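Local coordinates for protein synaptotagmin IV (Rattus norvegicus, PDB 1W15) that is a synaptotagmin that does not bind calcium and takes part in the mobility of neuronal dense-core vesicles through KIF1A, represented here by its C2B domain, at residues P53-V57 with S67-T71; V57-A62 with E97-E101; S128-H132 with I144-H148. All coordinates share one frame; numbering follows the deposited sequence.

Contact 1: residues P53-V57 with S67-T71; sequences PYVKV and SKKKT
Thr71 grips Val55 through its backbone and its side chain at once, and so illustrates how a hydroxyl can take the acceptor role usually filled by a peptide carbonyl in a beta pairing. Thr71 N donates to Val55 O at 2.8 Å, and Val55 N answers with a 2.9 Å bond to Thr71 OG1. A first torsion of 72° places OG1 between the backbone N and the carbonyl carbon, where it meets Val55 N, and lets the CG2 methyl of Thr71 pack 3.9 Å from Val55 CB.

Val57 shows the ordinary form of the pairing. It and Lys69 make an antiparallel hydrogen-bonded pair: Val57 N reaches Lys69 O over 2.9 Å, almost straight at 174°, and Lys69 N returns a 2.8 Å bond to Val57 O. Lys56 and Lys70 form the adjoining non-hydrogen-bonded pair, and Lys56 CG comes within 3.7 Å of Lys69 O, the carbonyl oxygen that takes Val57 N.

On the face of Lys56 the polar ends are bridged by water rather than joined directly. One water accepts from Lys56 NZ at 2.8 Å and, weakly, from Lys68 NZ. Tyr54 OH, bonded first to Asn113, also meets a second water, which accepts a weak bond from Lys70 NZ. The lysine cluster is consistent with the polybasic strand of synaptotagmin C2B domains, which in relatives binds acidic lipids.

The two segments belong to the hairpin of strands 53-61 and 64-70, the latter outermost in its sheet within this chain. Strand 98-106 pairs with 53-61 on its other flank, while Val55, Val57 and Thr71 pack against Val36 of strand 31-40 in the second sheet of the beta sandwich.

Contact 2: residues V57-A62 with E97-E101; sequences VNLYHA and EISVE
Glu101 accepts from both Asn58 and Tyr60, a worked case of side chains reinforcing the antiparallel pairing of strands 53-61 and 98-106 in a C2 beta sandwich. Its OE1 takes a 2.9 Å bond from Asn58 ND2 on the anti side of the carboxylate, and a 2.7 Å bond from Tyr60 OH, which comes in 40° above the carboxylate plane. The two donors approach from opposite faces of that plane. With CG anti to the backbone N (chi1 178°), the Glu101 chain runs beside Asn58 and brings its carboxylate to the amide. Glu101 CB itself lies at the edge of the Tyr60 ring, 3.7 Å from CE2. The remaining polar ends are answered too: Glu101 OE2 by a salt bridge to Arg118, Asn58 OD1 by Arg65. A phenylalanine in place of Tyr60 would probably leave OE1 without its donor on that face and the carboxylate freer to turn.

Reciprocal backbone bonds join Asn58 with Glu101 and Tyr60 with Ser99. Just past the end of strand 53-61, Ala62 N donates to Glu97 O at 2.7 Å, and a water gives hydrogen bonds to Ala62 O and Glu97 O while accepting from Ser99 OG at 2.7 Å. Leu59, Ile98 and Val100 occupy the other face. There Leu59 CD1 touches Val100 CG2, and next to it Val57 CG1 presses on Val100 CG1 at 3.5 Å, tighter than usual for two methyls.

Contact 3: residues S128-H132 with I144-H148; sequences SGGGH and IAKWH
Hydrogen bonds string Ser128, His148, His132 and the backbone of Ile144 into one polar chain. Ser128 OG lies 2.7 Å from His148 ND1, at the edge of that ring. On the other side of the same imidazole, His148 NE2 meets His132 ND1 at 2.8 Å. The series closes with His132 NE2 donating to Ile144 O over 3.2 Å; the oxygen sits close to the ring plane, yet the donor stands 67° above the carbonyl plane, so the bond misses the carbonyl's lone pairs. All the ring nitrogens of the two histidines are thereby engaged.

Ring contacts come next. The imidazoles meet rim to rim with their planes only 13° apart, neither covering the other's face. One face of His132 takes a CH-pi contact: Lys146 CG lies 3.6 Å from the ring centroid, near the normal. The aliphatic chain slides past the ring and, bent at its last torsion (chi4 -51°), sends NZ to a salt bridge with Glu135.

Apolar packing adds to this: His132 and His148 rest on Leu121 of strand 114-121. The contact thus fastens helix 128-138, a feature of synaptotagmin C2B domains, to strand 144-149, the outermost of its sheet within this chain, where Gln26 of a neighbouring subunit also packs on Ile144 and Lys146.

The bond between the rings needs a proton on just one of the two facing nitrogens, so both histidines are unlikely to be doubly protonated at once. With NE2 donating to Ile144 O, a neutral His132 would probably accept at ND1 from His148 NE2, and a neutral His148 would then accept at ND1 from Ser128.

In the fold
Contacts 1 and 2 are successive parts of one sheet. They share Val57 and strand 53-61, their centres lie 13 Å apart, and a probable hydrogen bond of 2.9 Å from Leu59 N to Ser67 O joins them directly. Contact 3 lies across the chain's centre from contact 1, the two contact centres about 18 Å apart; its centre is about 15 Å from that of contact 2, and it touches neither. Ions lie closest to contact 1: the Ser67 side chain is about 3 Å from a bound sodium, and that of Tyr54 about 8 Å from a bound calcium. Asp52, a calcium ligand with Asp106, Ser107 and Glu108, directly precedes Pro53.

Contact 1: residues P53-V57 with S67-T71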
ATOM      1  N   PRO A  53      13.941  15.301  -0.353  1.00 36.80           N
ATOM      2  CA  PRO A  53      13.299  14.818  -1.579  1.00 36.70           C
ATOM      3  C   PRO A  53      11.773  14.806  -1.615  1.00 35.01           C
ATOM      4  O   PRO A  53      11.136  14.547  -0.604  1.00 35.59           O
ATOM      5  CB  PRO A  53      13.838  13.386  -1.741  1.00 36.12           C
ATOM      6  CG  PRO A  53      14.230  12.962  -0.302  1.00 37.46           C
ATOM      7  CD  PRO A  53      14.627  14.222   0.388  1.00 36.29           C
ATOM      8  N   TYR A  54      11.227  15.093  -2.785  1.00 33.04           N
ATOM      9  CA  TYR A  54       9.834  14.750  -3.111  1.00 34.21           C
ATOM     10  C   TYR A  54       9.844  14.234  -4.539  1.00 34.51           C
ATOM     11  O   TYR A  54      10.860  14.343  -5.242  1.00 36.16           O
ATOM     12  CB  TYR A  54       8.895  15.950  -2.980  1.00 34.16           C
ATOM     13  CG  TYR A  54       9.157  17.117  -3.908  1.00 35.78           C
ATOM     14  CD1 TYR A  54      10.210  18.017  -3.666  1.00 34.25           C
ATOM     15  CD2 TYR A  54       8.343  17.328  -5.018  1.00 37.39           C
ATOM     16  CE1 TYR A  54      10.434  19.108  -4.515  1.00 36.88           C
ATOM     17  CE2 TYR A  54       8.565  18.409  -5.905  1.00 37.82           C
ATOM     18  CZ  TYR A  54       9.604  19.263  -5.652  1.00 38.03           C
ATOM     19  OH  TYR A  54       9.793  20.300  -6.511  1.00 36.52           O
ATOM     20  N   VAL A  55       8.726  13.676  -4.983  1.00 34.69           N
ATOM     21  CA  VAL A  55       8.689  13.125  -6.309  1.00 34.81           C
ATOM     22  C   VAL A  55       7.512  13.713  -7.068  1.00 36.13           C
ATOM     23  O   VAL A  55       6.363  13.743  -6.574  1.00 36.54           O
ATOM     24  CB  VAL A  55       8.531  11.567  -6.251  1.00 35.85           C
ATOM     25  CG1 VAL A  55       8.440  10.990  -7.683  1.00 33.86           C
ATOM     26  CG2 VAL A  55       9.701  10.986  -5.466  1.00 34.19           C
ATOM     27  N   LYS A  56       7.797  14.150  -8.282  1.00 35.84           N
ATOM     28  CA  LYS A  56       6.789  14.650  -9.185  1.00 36.46           C
ATOM     29  C   LYS A  56       6.575  13.594 -10.245  1.00 36.85           C
ATOM     30  O   LYS A  56       7.546  12.996 -10.727  1.00 36.91           O
ATOM     31  CB  LYS A  56       7.323  15.924  -9.869  1.00 37.39           C
ATOM     32  CG  LYS A  56       6.309  16.522 -10.798  1.00 39.86           C
ATOM     33  CD  LYS A  56       6.367  18.001 -10.704  1.00 48.99           C
ATOM     34  CE  LYS A  56       5.394  18.619 -11.664  1.00 48.33           C
ATOM     35  NZ  LYS A  56       5.740  20.034 -11.753  1.00 45.36           N
ATOM     36  N   VAL A  57       5.314  13.378 -10.601  1.00 35.91           N
ATOM     37  CA  VAL A  57       4.932  12.337 -11.539  1.00 35.83           C
ATOM     38  C   VAL A  57       4.146  13.013 -12.691  1.00 35.52           C
ATOM     39  O   VAL A  57       3.087  13.605 -12.461  1.00 36.31           O
ATOM     40  CB  VAL A  57       4.066  11.233 -10.883  1.00 36.18           C
ATOM     41  CG1 VAL A  57       3.821  10.061 -11.897  1.00 37.01           C
ATOM     42  CG2 VAL A  57       4.725  10.673  -9.584  1.00 34.79           C
ATOM     43  N   SER A  67      -1.429  14.979 -17.340  1.00 38.14           N
ATOM     44  CA  SER A  67      -1.715  15.040 -15.906  1.00 37.75           C
ATOM     45  C   SER A  67      -0.425  15.141 -15.145  1.00 38.50           C
ATOM     46  O   SER A  67       0.619  14.753 -15.677  1.00 37.43           O
ATOM     47  CB  SER A  67      -2.486  13.780 -15.473  1.00 37.93           C
ATOM     48  OG  SER A  67      -2.890  13.878 -14.105  1.00 39.64           O
ATOM     49  N   LYS A  68      -0.482  15.649 -13.900  1.00 37.60           N
ATOM     50  CA  LYS A  68       0.712  15.712 -13.058  1.00 39.20           C
ATOM     51  C   LYS A  68       0.309  15.504 -11.587  1.00 39.14           C
ATOM     52  O   LYS A  68      -0.805  15.888 -11.198  1.00 39.41           O
ATOM     53  CB  LYS A  68       1.483  17.049 -13.249  1.00 38.54           C
ATOM     54  CG  LYS A  68       0.657  18.269 -12.923  1.00 43.05           C
ATOM     55  CD  LYS A  68       1.415  19.595 -13.063  1.00 47.85           C
ATOM     56  CE  LYS A  68       0.566  20.735 -12.474  1.00 51.30           C
ATOM     57  NZ  LYS A  68       1.323  22.043 -12.425  1.00 56.21           N
ATOM     58  N   LYS A  69       1.205  14.934 -10.785  1.00 38.87           N
ATOM     59  CA  LYS A  69       0.976  14.704  -9.352  1.00 38.76           C
ATOM     60  C   LYS A  69       2.280  14.971  -8.661  1.00 38.83           C
ATOM     61  O   LYS A  69       3.324  14.970  -9.297  1.00 38.94           O
ATOM     62  CB  LYS A  69       0.627  13.224  -9.101  1.00 38.86           C
ATOM     63  CG  LYS A  69      -0.539  12.669  -9.950  1.00 38.86           C
ATOM     64  CD  LYS A  69      -1.903  13.164  -9.530  1.00 40.93           C
ATOM     65  CE  LYS A  69      -2.957  12.452 -10.396  1.00 41.39           C
ATOM     66  NZ  LYS A  69      -4.250  13.020 -10.045  1.00 44.46           N
ATOM     67  N   LYS A  70       2.245  15.187  -7.358  1.00 38.85           N
ATOM     68  CA  LYS A  70       3.485  15.244  -6.600  1.00 39.72           C
ATOM     69  C   LYS A  70       3.283  14.763  -5.189  1.00 39.13           C
ATOM     70  O   LYS A  70       2.146  14.842  -4.666  1.00 39.84           O
ATOM     71  CB  LYS A  70       4.149  16.611  -6.672  1.00 41.41           C
ATOM     72  CG  LYS A  70       3.632  17.648  -5.821  1.00 43.15           C
ATOM     73  CD  LYS A  70       4.386  18.944  -6.183  1.00 50.55           C
ATOM     74  CE  LYS A  70       3.671  20.133  -5.548  1.00 55.65           C
ATOM     75  NZ  LYS A  70       4.190  21.441  -6.119  1.00 61.86           N
ATOM     76  N   THR A  71       4.345  14.192  -4.613  1.00 37.62           N
ATOM     77  CA  THR A  71       4.306  13.718  -3.245  1.00 37.57           C
ATOM     78  C   THR A  71       4.638  14.829  -2.311  1.00 39.76           C
ATOM     79  O   THR A  71       5.086  15.894  -2.733  1.00 38.39           O
ATOM     80  CB  THR A  71       5.333  12.566  -2.982  1.00 37.82           C
ATOM     81  OG1 THR A  71       6.668  13.119  -2.975  1.00 36.77           O
ATOM     82  CG2 THR A  71       5.311  11.471  -4.089  1.00 35.05           C
TER
HETATM   83  O   HOH W   1       7.123  21.326  -7.679  1.00 68.64           O
HETATM   84  O   HOH W   2       3.745  21.221 -10.222  1.00 59.62           O

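Contact 2: residues V57-A62 with E97-E101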
ATOM      1  N   VAL A  57       5.314  13.378 -10.601  1.00 35.91           N
ATOM      2  CA  VAL A  57       4.932  12.337 -11.539  1.00 35.83           C
ATOM      3  C   VAL A  57       4.146  13.013 -12.691  1.00 35.52           C
ATOM      4  O   VAL A  57       3.087  13.605 -12.461  1.00 36.31           O
ATOM      5  CB  VAL A  57       4.066  11.233 -10.883  1.00 36.18           C
ATOM      6  CG1 VAL A  57       3.821  10.061 -11.897  1.00 37.01           C
ATOM      7  CG2 VAL A  57       4.725  10.673  -9.584  1.00 34.79           C
ATOM      8  N   ASN A  58       4.661  12.934 -13.915  1.00 35.08           N
ATOM      9  CA  ASN A  58       3.985  13.525 -15.085  1.00 34.22           C
ATOM     10  C   ASN A  58       3.481  12.390 -15.959  1.00 34.90           C
ATOM     11  O   ASN A  58       4.218  11.449 -16.195  1.00 36.96           O
ATOM     12  CB  ASN A  58       4.961  14.419 -15.881  1.00 34.12           C
ATOM     13  CG  ASN A  58       5.355  15.673 -15.124  1.00 35.67           C
ATOM     14  OD1 ASN A  58       4.504  16.276 -14.473  1.00 36.24           O
ATOM     15  ND2 ASN A  58       6.641  16.082 -15.192  1.00 36.58           N
ATOM     16  N   LEU A  59       2.268  12.519 -16.501  1.00 33.58           N
ATOM     17  CA  LEU A  59       1.701  11.516 -17.395  1.00 34.10           C
ATOM     18  C   LEU A  59       1.610  12.145 -18.776  1.00 35.50           C
ATOM     19  O   LEU A  59       1.110  13.265 -18.901  1.00 34.09           O
ATOM     20  CB  LEU A  59       0.285  11.178 -16.925  1.00 34.13           C
ATOM     21  CG  LEU A  59      -0.424  10.074 -17.707  1.00 35.34           C
ATOM     22  CD1 LEU A  59       0.151   8.733 -17.349  1.00 35.21           C
ATOM     23  CD2 LEU A  59      -1.919  10.093 -17.440  1.00 34.79           C
ATOM     24  N   TYR A  60       2.104  11.429 -19.799  1.00 36.41           N
ATOM     25  CA  TYR A  60       2.157  11.953 -21.180  1.00 37.09           C
ATOM     26  C   TYR A  60       1.318  11.055 -22.055  1.00 39.31           C
ATOM     27  O   TYR A  60       1.411   9.823 -21.940  1.00 37.90           O
ATOM     28  CB  TYR A  60       3.573  11.892 -21.712  1.00 37.07           C
ATOM     29  CG  TYR A  60       4.458  12.890 -20.994  1.00 38.12           C
ATOM     30  CD1 TYR A  60       4.476  14.240 -21.396  1.00 39.20           C
ATOM     31  CD2 TYR A  60       5.238  12.495 -19.897  1.00 37.98           C
ATOM     32  CE1 TYR A  60       5.263  15.208 -20.717  1.00 39.37           C
ATOM     33  CE2 TYR A  60       6.045  13.437 -19.240  1.00 35.79           C
ATOM     34  CZ  TYR A  60       6.042  14.791 -19.651  1.00 37.79           C
ATOM     35  OH  TYR A  60       6.834  15.719 -18.970  1.00 39.45           O
ATOM     36  N   HIS A  61       0.551  11.675 -22.942  1.00 41.14           N
ATOM     37  CA  HIS A  61      -0.073  10.951 -24.078  1.00 42.72           C
ATOM     38  C   HIS A  61       0.629  11.394 -25.363  1.00 43.93           C
ATOM     39  O   HIS A  61       0.492  12.535 -25.792  1.00 43.99           O
ATOM     40  CB  HIS A  61      -1.548  11.287 -24.110  1.00 43.07           C
ATOM     41  CG  HIS A  61      -2.325  10.491 -25.116  1.00 47.15           C
ATOM     42  ND1 HIS A  61      -3.634  10.788 -25.445  1.00 49.58           N
ATOM     43  CD2 HIS A  61      -1.981   9.409 -25.857  1.00 49.94           C
ATOM     44  CE1 HIS A  61      -4.058   9.921 -26.349  1.00 51.64           C
ATOM     45  NE2 HIS A  61      -3.075   9.077 -26.617  1.00 49.74           N
ATOM     46  N   ALA A  62       1.420  10.498 -25.930  1.00 45.25           N
ATOM     47  CA  ALA A  62       2.390  10.853 -26.949  1.00 47.91           C
ATOM     48  C   ALA A  62       3.336  11.884 -26.287  1.00 48.96           C
ATOM     49  O   ALA A  62       4.019  11.571 -25.284  1.00 49.21           O
ATOM     50  CB  ALA A  62       1.682  11.414 -28.206  1.00 47.59           C
ATOM     51  N   GLU A  97       0.587   4.644 -26.291  1.00 41.54           N
ATOM     52  CA  GLU A  97       1.202   5.993 -26.385  1.00 40.57           C
ATOM     53  C   GLU A  97       1.289   6.731 -25.059  1.00 38.87           C
ATOM     54  O   GLU A  97       1.550   7.947 -25.012  1.00 39.37           O
ATOM     55  CB  GLU A  97       0.435   6.847 -27.401  1.00 41.21           C
ATOM     56  CG  GLU A  97       0.670   6.364 -28.826  1.00 45.98           C
ATOM     57  CD  GLU A  97      -0.122   7.145 -29.859  1.00 53.62           C
ATOM     58  OE1 GLU A  97       0.353   8.224 -30.301  1.00 56.70           O
ATOM     59  OE2 GLU A  97      -1.217   6.675 -30.238  1.00 55.16           O
ATOM     60  N   ILE A  98       1.090   6.007 -23.972  1.00 36.52           N
ATOM     61  CA  ILE A  98       1.133   6.630 -22.655  1.00 36.29           C
ATOM     62  C   ILE A  98       2.519   6.424 -22.063  1.00 36.75           C
ATOM     63  O   ILE A  98       3.082   5.340 -22.181  1.00 36.98           O
ATOM     64  CB  ILE A  98       0.033   5.971 -21.765  1.00 36.04           C
ATOM     65  CG1 ILE A  98      -1.357   6.276 -22.327  1.00 35.04           C
ATOM     66  CG2 ILE A  98       0.155   6.380 -20.284  1.00 34.37           C
ATOM     67  CD1 ILE A  98      -1.789   7.739 -22.261  1.00 33.38           C
ATOM     68  N   SER A  99       3.070   7.438 -21.403  1.00 36.68           N
ATOM     69  CA  SER A  99       4.282   7.215 -20.653  1.00 36.75           C
ATOM     70  C   SER A  99       4.179   7.980 -19.332  1.00 36.39           C
ATOM     71  O   SER A  99       3.371   8.895 -19.229  1.00 36.22           O
ATOM     72  CB  SER A  99       5.483   7.650 -21.464  1.00 36.49           C
ATOM     73  OG  SER A  99       5.400   9.026 -21.735  1.00 40.79           O
ATOM     74  N   VAL A 100       4.998   7.595 -18.350  1.00 35.86           N
ATOM     75  CA  VAL A 100       4.957   8.184 -17.000  1.00 36.30           C
ATOM     76  C   VAL A 100       6.395   8.621 -16.676  1.00 36.71           C
ATOM     77  O   VAL A 100       7.337   7.861 -16.915  1.00 37.34           O
ATOM     78  CB  VAL A 100       4.477   7.180 -15.924  1.00 35.17           C
ATOM     79  CG1 VAL A 100       4.397   7.835 -14.510  1.00 37.20           C
ATOM     80  CG2 VAL A 100       3.083   6.560 -16.306  1.00 36.60           C
ATOM     81  N   GLU A 101       6.539   9.842 -16.188  1.00 35.24           N
ATOM     82  CA  GLU A 101       7.858  10.397 -15.917  1.00 36.06           C
ATOM     83  C   GLU A 101       7.879  10.654 -14.432  1.00 36.00           C
ATOM     84  O   GLU A 101       7.016  11.378 -13.937  1.00 37.31           O
ATOM     85  CB  GLU A 101       8.026  11.715 -16.680  1.00 36.21           C
ATOM     86  CG  GLU A 101       9.360  12.444 -16.463  1.00 36.23           C
ATOM     87  CD  GLU A 101       9.362  13.835 -17.165  1.00 38.58           C
ATOM     88  OE1 GLU A 101       8.372  14.586 -17.035  1.00 37.08           O
ATOM     89  OE2 GLU A 101      10.362  14.188 -17.840  1.00 37.92           O
TER
HETATM   90  O   HOH W   3       4.108   9.345 -24.120  1.00 42.63           O

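Contact 3: residues S128-H132 with I144-H148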
ATOM      1  N   SER A 128      15.039  -0.716 -17.968  1.00 60.41           N
ATOM      2  CA  SER A 128      14.312  -0.840 -16.713  1.00 57.70           C
ATOM      3  C   SER A 128      12.846  -0.450 -16.928  1.00 54.43           C
ATOM      4  O   SER A 128      11.921  -1.233 -16.693  1.00 50.67           O
ATOM      5  CB  SER A 128      14.950   0.179 -15.729  1.00 58.72           C
ATOM      6  OG  SER A 128      14.989  -0.288 -14.411  1.00 61.60           O
ATOM      7  N   GLY A 129      12.687   0.817 -17.349  1.00 52.63           N
ATOM      8  CA  GLY A 129      11.387   1.492 -17.538  1.00 50.40           C
ATOM      9  C   GLY A 129      10.583   0.742 -18.583  1.00 49.18           C
ATOM     10  O   GLY A 129       9.409   0.419 -18.360  1.00 48.02           O
ATOM     11  N   GLY A 130      11.251   0.433 -19.704  1.00 47.96           N
ATOM     12  CA  GLY A 130      10.738  -0.487 -20.719  1.00 45.40           C
ATOM     13  C   GLY A 130      10.131  -1.815 -20.241  1.00 43.89           C
ATOM     14  O   GLY A 130       8.988  -2.157 -20.607  1.00 42.23           O
ATOM     15  N   GLY A 131      10.886  -2.590 -19.458  1.00 42.21           N
ATOM     16  CA  GLY A 131      10.400  -3.932 -19.035  1.00 40.06           C
ATOM     17  C   GLY A 131       9.254  -3.841 -18.028  1.00 38.51           C
ATOM     18  O   GLY A 131       8.338  -4.666 -18.006  1.00 37.75           O
ATOM     19  N   HIS A 132       9.318  -2.833 -17.164  1.00 37.93           N
ATOM     20  CA  HIS A 132       8.282  -2.638 -16.157  1.00 37.99           C
ATOM     21  C   HIS A 132       6.973  -2.271 -16.882  1.00 37.46           C
ATOM     22  O   HIS A 132       5.929  -2.839 -16.609  1.00 34.74           O
ATOM     23  CB  HIS A 132       8.708  -1.535 -15.156  1.00 36.71           C
ATOM     24  CG  HIS A 132       7.858  -1.491 -13.910  1.00 37.85           C
ATOM     25  ND1 HIS A 132       8.166  -0.693 -12.819  1.00 36.01           N
ATOM     26  CD2 HIS A 132       6.701  -2.128 -13.591  1.00 37.46           C
ATOM     27  CE1 HIS A 132       7.247  -0.851 -11.879  1.00 36.35           C
ATOM     28  NE2 HIS A 132       6.347  -1.724 -12.316  1.00 38.34           N
ATOM     29  N   ILE A 144       2.206  -4.115  -9.933  0.50 33.32           N
ATOM     30  CA  ILE A 144       3.556  -4.650 -10.044  0.50 33.00           C
ATOM     31  C   ILE A 144       4.508  -3.562  -9.531  0.50 33.15           C
ATOM     32  O   ILE A 144       4.368  -2.406  -9.931  0.50 31.50           O
ATOM     33  CB  ILE A 144       3.901  -4.983 -11.504  0.50 32.12           C
ATOM     34  CG1 ILE A 144       2.861  -5.945 -12.130  0.50 33.77           C
ATOM     35  CG2 ILE A 144       5.348  -5.545 -11.625  0.50 30.39           C
ATOM     36  CD1 ILE A 144       2.857  -5.882 -13.683  0.50 30.70           C
ATOM     37  N   ALA A 145       5.449  -3.966  -8.676  1.00 33.09           N
ATOM     38  CA  ALA A 145       6.455  -3.047  -8.025  1.00 34.36           C
ATOM     39  C   ALA A 145       7.864  -3.399  -8.452  1.00 35.64           C
ATOM     40  O   ALA A 145       8.192  -4.610  -8.543  1.00 35.25           O
ATOM     41  CB  ALA A 145       6.335  -3.109  -6.517  1.00 33.28           C
ATOM     42  N   LYS A 146       8.704  -2.388  -8.772  1.00 33.84           N
ATOM     43  CA  LYS A 146      10.101  -2.640  -9.144  1.00 35.03           C
ATOM     44  C   LYS A 146      10.937  -1.456  -8.691  1.00 34.32           C
ATOM     45  O   LYS A 146      10.442  -0.317  -8.713  1.00 32.66           O
ATOM     46  CB  LYS A 146      10.335  -2.750 -10.662  1.00 35.77           C
ATOM     47  CG  LYS A 146       9.491  -3.799 -11.376  1.00 44.90           C
ATOM     48  CD  LYS A 146      10.075  -4.144 -12.799  1.00 52.83           C
ATOM     49  CE  LYS A 146       9.215  -5.246 -13.471  1.00 56.26           C
ATOM     50  NZ  LYS A 146       9.051  -6.408 -12.514  1.00 57.97           N
ATOM     51  N   TRP A 147      12.158  -1.770  -8.304  1.00 33.82           N
ATOM     52  CA  TRP A 147      13.236  -0.771  -8.106  1.00 33.94           C
ATOM     53  C   TRP A 147      13.844  -0.388  -9.445  1.00 34.73           C
ATOM     54  O   TRP A 147      14.051  -1.256 -10.313  1.00 34.15           O
ATOM     55  CB  TRP A 147      14.333  -1.371  -7.237  1.00 33.49           C
ATOM     56  CG  TRP A 147      14.064  -1.349  -5.759  1.00 34.11           C
ATOM     57  CD1 TRP A 147      13.775  -2.433  -4.929  1.00 32.28           C
ATOM     58  CD2 TRP A 147      14.099  -0.190  -4.911  1.00 33.46           C
ATOM     59  NE1 TRP A 147      13.616  -1.992  -3.630  1.00 35.42           N
ATOM     60  CE2 TRP A 147      13.844  -0.636  -3.572  1.00 33.42           C
ATOM     61  CE3 TRP A 147      14.340   1.194  -5.149  1.00 34.85           C
ATOM     62  CZ2 TRP A 147      13.798   0.252  -2.456  1.00 35.18           C
ATOM     63  CZ3 TRP A 147      14.327   2.073  -4.055  1.00 33.38           C
ATOM     64  CH2 TRP A 147      14.026   1.594  -2.716  1.00 35.49           C
ATOM     65  N   HIS A 148      14.118   0.905  -9.647  1.00 32.99           N
ATOM     66  CA  HIS A 148      14.758   1.385 -10.856  1.00 34.24           C
ATOM     67  C   HIS A 148      15.896   2.304 -10.480  1.00 35.46           C
ATOM     68  O   HIS A 148      15.729   3.095  -9.562  1.00 34.71           O
ATOM     69  CB  HIS A 148      13.803   2.231 -11.659  1.00 32.61           C
ATOM     70  CG  HIS A 148      12.646   1.459 -12.188  1.00 35.52           C
ATOM     71  ND1 HIS A 148      12.696   0.791 -13.395  1.00 35.06           N
ATOM     72  CD2 HIS A 148      11.413   1.238 -11.675  1.00 30.83           C
ATOM     73  CE1 HIS A 148      11.527   0.213 -13.626  1.00 35.94           C
ATOM     74  NE2 HIS A 148      10.726   0.465 -12.597  1.00 35.27           N
TER